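Local atomic coordinates of alpha-1,3-glucanase (Paenibacillus glycanilyticus, PDB entry 6K0P), a protein that probably hydrolyses alpha-1,3-glucosidic linkages of alpha-1,3-glucan, as a glycoside hydrolase of family 87 that binds nigerose. Residues A[405-410]-A[440-445]. The protein carries 1 engineered substitution. Sequence-based numbering, arbitrary orientation.
Sequences ADTLTY and DRTGGD
Asp406 OD1 accepts Arg441 NE at 2.8 Å and also forms a salt bridge with Arg52, while Asp406 OD2 takes Arg441 NH2 at 2.9 Å and the backbone N of Gly51. The two side chains extend alongside each other, and Arg441 grips side-on, NE and NH2 meeting one oxygen each, both on the syn side. The NH2 bond is nearly straight (175°), yet the carboxylate and guanidinium planes are 37° apart, so the pair is twisted rather than coplanar. A bend at chi3 (-54°) brings the Arg441 guanidinium edge round to the carboxylate. With two arginines and a backbone N-H about it, Asp406 is probably kept ionised. Arg52 also donates to the carbonyls of Thr407 and Arg441, tying both segments to residues 51-52, next to calcium ligands Ser50 and Ser53.

Next to the salt bridge along the chain, Ala405 pairs in parallel with Asp440: Asp406 N donates to Asp440 O at 3.0 Å, and the CB atoms of Ala405 and Asp440 meet on the same face. Thr442 CG2 packs against Ala405 CA. Past this pair the regular parallel pairing stops, and 405-410 turns back. At the bend Thr407 OG1, set between its own backbone N and carbonyl carbon, lies 2.9 Å from Gly443 O and 3.0 Å from Tyr410 O; its one proton can serve either acceptor. The backbones come closest at Gly444, whose CA is 4.1 Å from Thr409 CA. A water accepts from Asp445 N at 2.9 Å and donates to Leu408 O, bridging the segments. The parallel pairing and stacked coils are those of a right-handed parallel beta-helix of the pectate-lyase-like kind, here interrupted by a turn after which the Tyr410 side chain lies about 5 Å from a bound glucose.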
loop_
_atom_site.group_PDB
_atom_site.type_symbol
_atom_site.label_atom_id
_atom_site.label_comp_id
_atom_site.label_asym_id
_atom_site.label_seq_id
_atom_site.Cartn_x
_atom_site.Cartn_y
_atom_site.Cartn_z
ATOM N N ALA A 405 -7.295 4.042 0.335
ATOM C CA ALA A 405 -7.507 5.476 0.155
ATOM C C ALA A 405 -6.378 6.107 -0.643
ATOM O O ALA A 405 -5.220 5.676 -0.576
ATOM C CB ALA A 405 -7.672 6.215 1.493
ATOM N N ASP A 406 -6.739 7.152 -1.394
ATOM C CA ASP A 406 -5.777 8.075 -1.997
ATOM C C ASP A 406 -4.821 7.367 -2.960
ATOM O O ASP A 406 -3.603 7.356 -2.782
ATOM C CB ASP A 406 -5.058 8.898 -0.919
ATOM C CG ASP A 406 -5.999 9.839 -0.208
ATOM O OD1 ASP A 406 -6.794 10.497 -0.912
ATOM O OD2 ASP A 406 -5.960 9.903 1.042
ATOM N N THR A 407 -5.410 6.775 -3.998
ATOM C CA THR A 407 -4.647 6.203 -5.098
ATOM C C THR A 407 -4.292 7.290 -6.107
ATOM O O THR A 407 -5.133 8.121 -6.469
ATOM C CB THR A 407 -5.515 5.169 -5.807
ATOM O OG1 THR A 407 -6.793 5.753 -6.058
ATOM C CG2 THR A 407 -5.709 3.947 -4.911
ATOM N N LEU A 408 -3.046 7.266 -6.592
ATOM C CA LEU A 408 -2.647 8.275 -7.570
ATOM C C LEU A 408 -3.161 7.993 -8.979
ATOM O O LEU A 408 -3.468 8.942 -9.706
ATOM C CB LEU A 408 -1.132 8.456 -7.586
ATOM C CG LEU A 408 -0.554 9.086 -6.323
ATOM C CD1 LEU A 408 0.906 9.454 -6.560
ATOM C CD2 LEU A 408 -1.354 10.317 -5.873
ATOM N N THR A 409 -3.230 6.718 -9.410
ATOM C CA THR A 409 -3.463 6.418 -10.826
ATOM C C THR A 409 -4.488 5.330 -11.131
ATOM O O THR A 409 -4.704 5.049 -12.315
ATOM C CB THR A 409 -2.160 6.001 -11.535
ATOM O OG1 THR A 409 -1.718 4.746 -10.997
ATOM C CG2 THR A 409 -1.067 7.043 -11.377
ATOM N N TYR A 410 -5.111 4.692 -10.132
ATOM C CA TYR A 410 -5.798 3.441 -10.460
ATOM C C TYR A 410 -6.855 3.139 -9.389
ATOM O O TYR A 410 -7.015 3.926 -8.443
ATOM C CB TYR A 410 -4.701 2.366 -10.562
ATOM C CG TYR A 410 -4.817 1.365 -11.703
ATOM C CD1 TYR A 410 -5.058 1.798 -12.996
ATOM C CD2 TYR A 410 -4.725 -0.008 -11.477
ATOM C CE1 TYR A 410 -5.153 0.910 -14.043
ATOM C CE2 TYR A 410 -4.818 -0.909 -12.527
ATOM C CZ TYR A 410 -5.035 -0.447 -13.804
ATOM O OH TYR A 410 -5.131 -1.361 -14.828
ATOM N N ASP A 440 -11.735 5.433 0.059
ATOM C CA ASP A 440 -11.851 6.887 0.106
ATOM C C ASP A 440 -10.963 7.494 -0.966
ATOM O O ASP A 440 -9.750 7.269 -0.974
ATOM C CB ASP A 440 -11.410 7.428 1.467
ATOM C CG ASP A 440 -12.374 7.087 2.582
ATOM O OD1 ASP A 440 -13.494 6.626 2.277
ATOM O OD2 ASP A 440 -12.006 7.292 3.765
ATOM N N ARG A 441 -11.561 8.267 -1.867
ATOM C CA ARG A 441 -10.786 9.015 -2.857
ATOM C C ARG A 441 -9.891 8.090 -3.685
ATOM O O ARG A 441 -8.691 8.340 -3.861
ATOM C CB ARG A 441 -9.984 10.152 -2.206
ATOM C CG ARG A 441 -10.848 11.180 -1.454
ATOM C CD ARG A 441 -10.012 12.168 -0.605
ATOM N NE ARG A 441 -9.126 11.437 0.297
ATOM C CZ ARG A 441 -9.483 10.961 1.486
ATOM N NH1 ARG A 441 -10.710 11.164 1.958
ATOM N NH2 ARG A 441 -8.611 10.266 2.207
ATOM N N THR A 442 -10.483 7.010 -4.199
ATOM C CA THR A 442 -9.771 6.049 -5.036
ATOM C C THR A 442 -10.193 6.155 -6.503
ATOM O O THR A 442 -11.226 6.744 -6.844
ATOM C CB THR A 442 -9.921 4.610 -4.521
ATOM O OG1 THR A 442 -11.295 4.205 -4.619
ATOM C CG2 THR A 442 -9.453 4.516 -3.068
ATOM N N GLY A 443 -9.371 5.573 -7.368
ATOM C CA GLY A 443 -9.436 5.804 -8.802
ATOM C C GLY A 443 -8.306 6.713 -9.265
ATOM O O GLY A 443 -7.464 7.159 -8.484
ATOM N N GLY A 444 -8.310 6.997 -10.562
ATOM C CA GLY A 444 -7.276 7.829 -11.140
ATOM C C GLY A 444 -7.198 7.638 -12.644
ATOM O O GLY A 444 -8.046 6.983 -13.254
ATOM N N ASP A 445 -6.170 8.257 -13.226
ATOM C CA ASP A 445 -5.921 8.248 -14.665
ATOM C C ASP A 445 -4.733 7.353 -14.995
ATOM O O ASP A 445 -3.698 7.412 -14.324
ATOM C CB ASP A 445 -5.529 9.648 -15.156
ATOM C CG ASP A 445 -6.640 10.658 -15.037
ATOM O OD1 ASP A 445 -7.809 10.306 -15.268
ATOM O OD2 ASP A 445 -6.336 11.825 -14.722
HETATM O O HOH W 1 -4.573 10.218 -11.788
#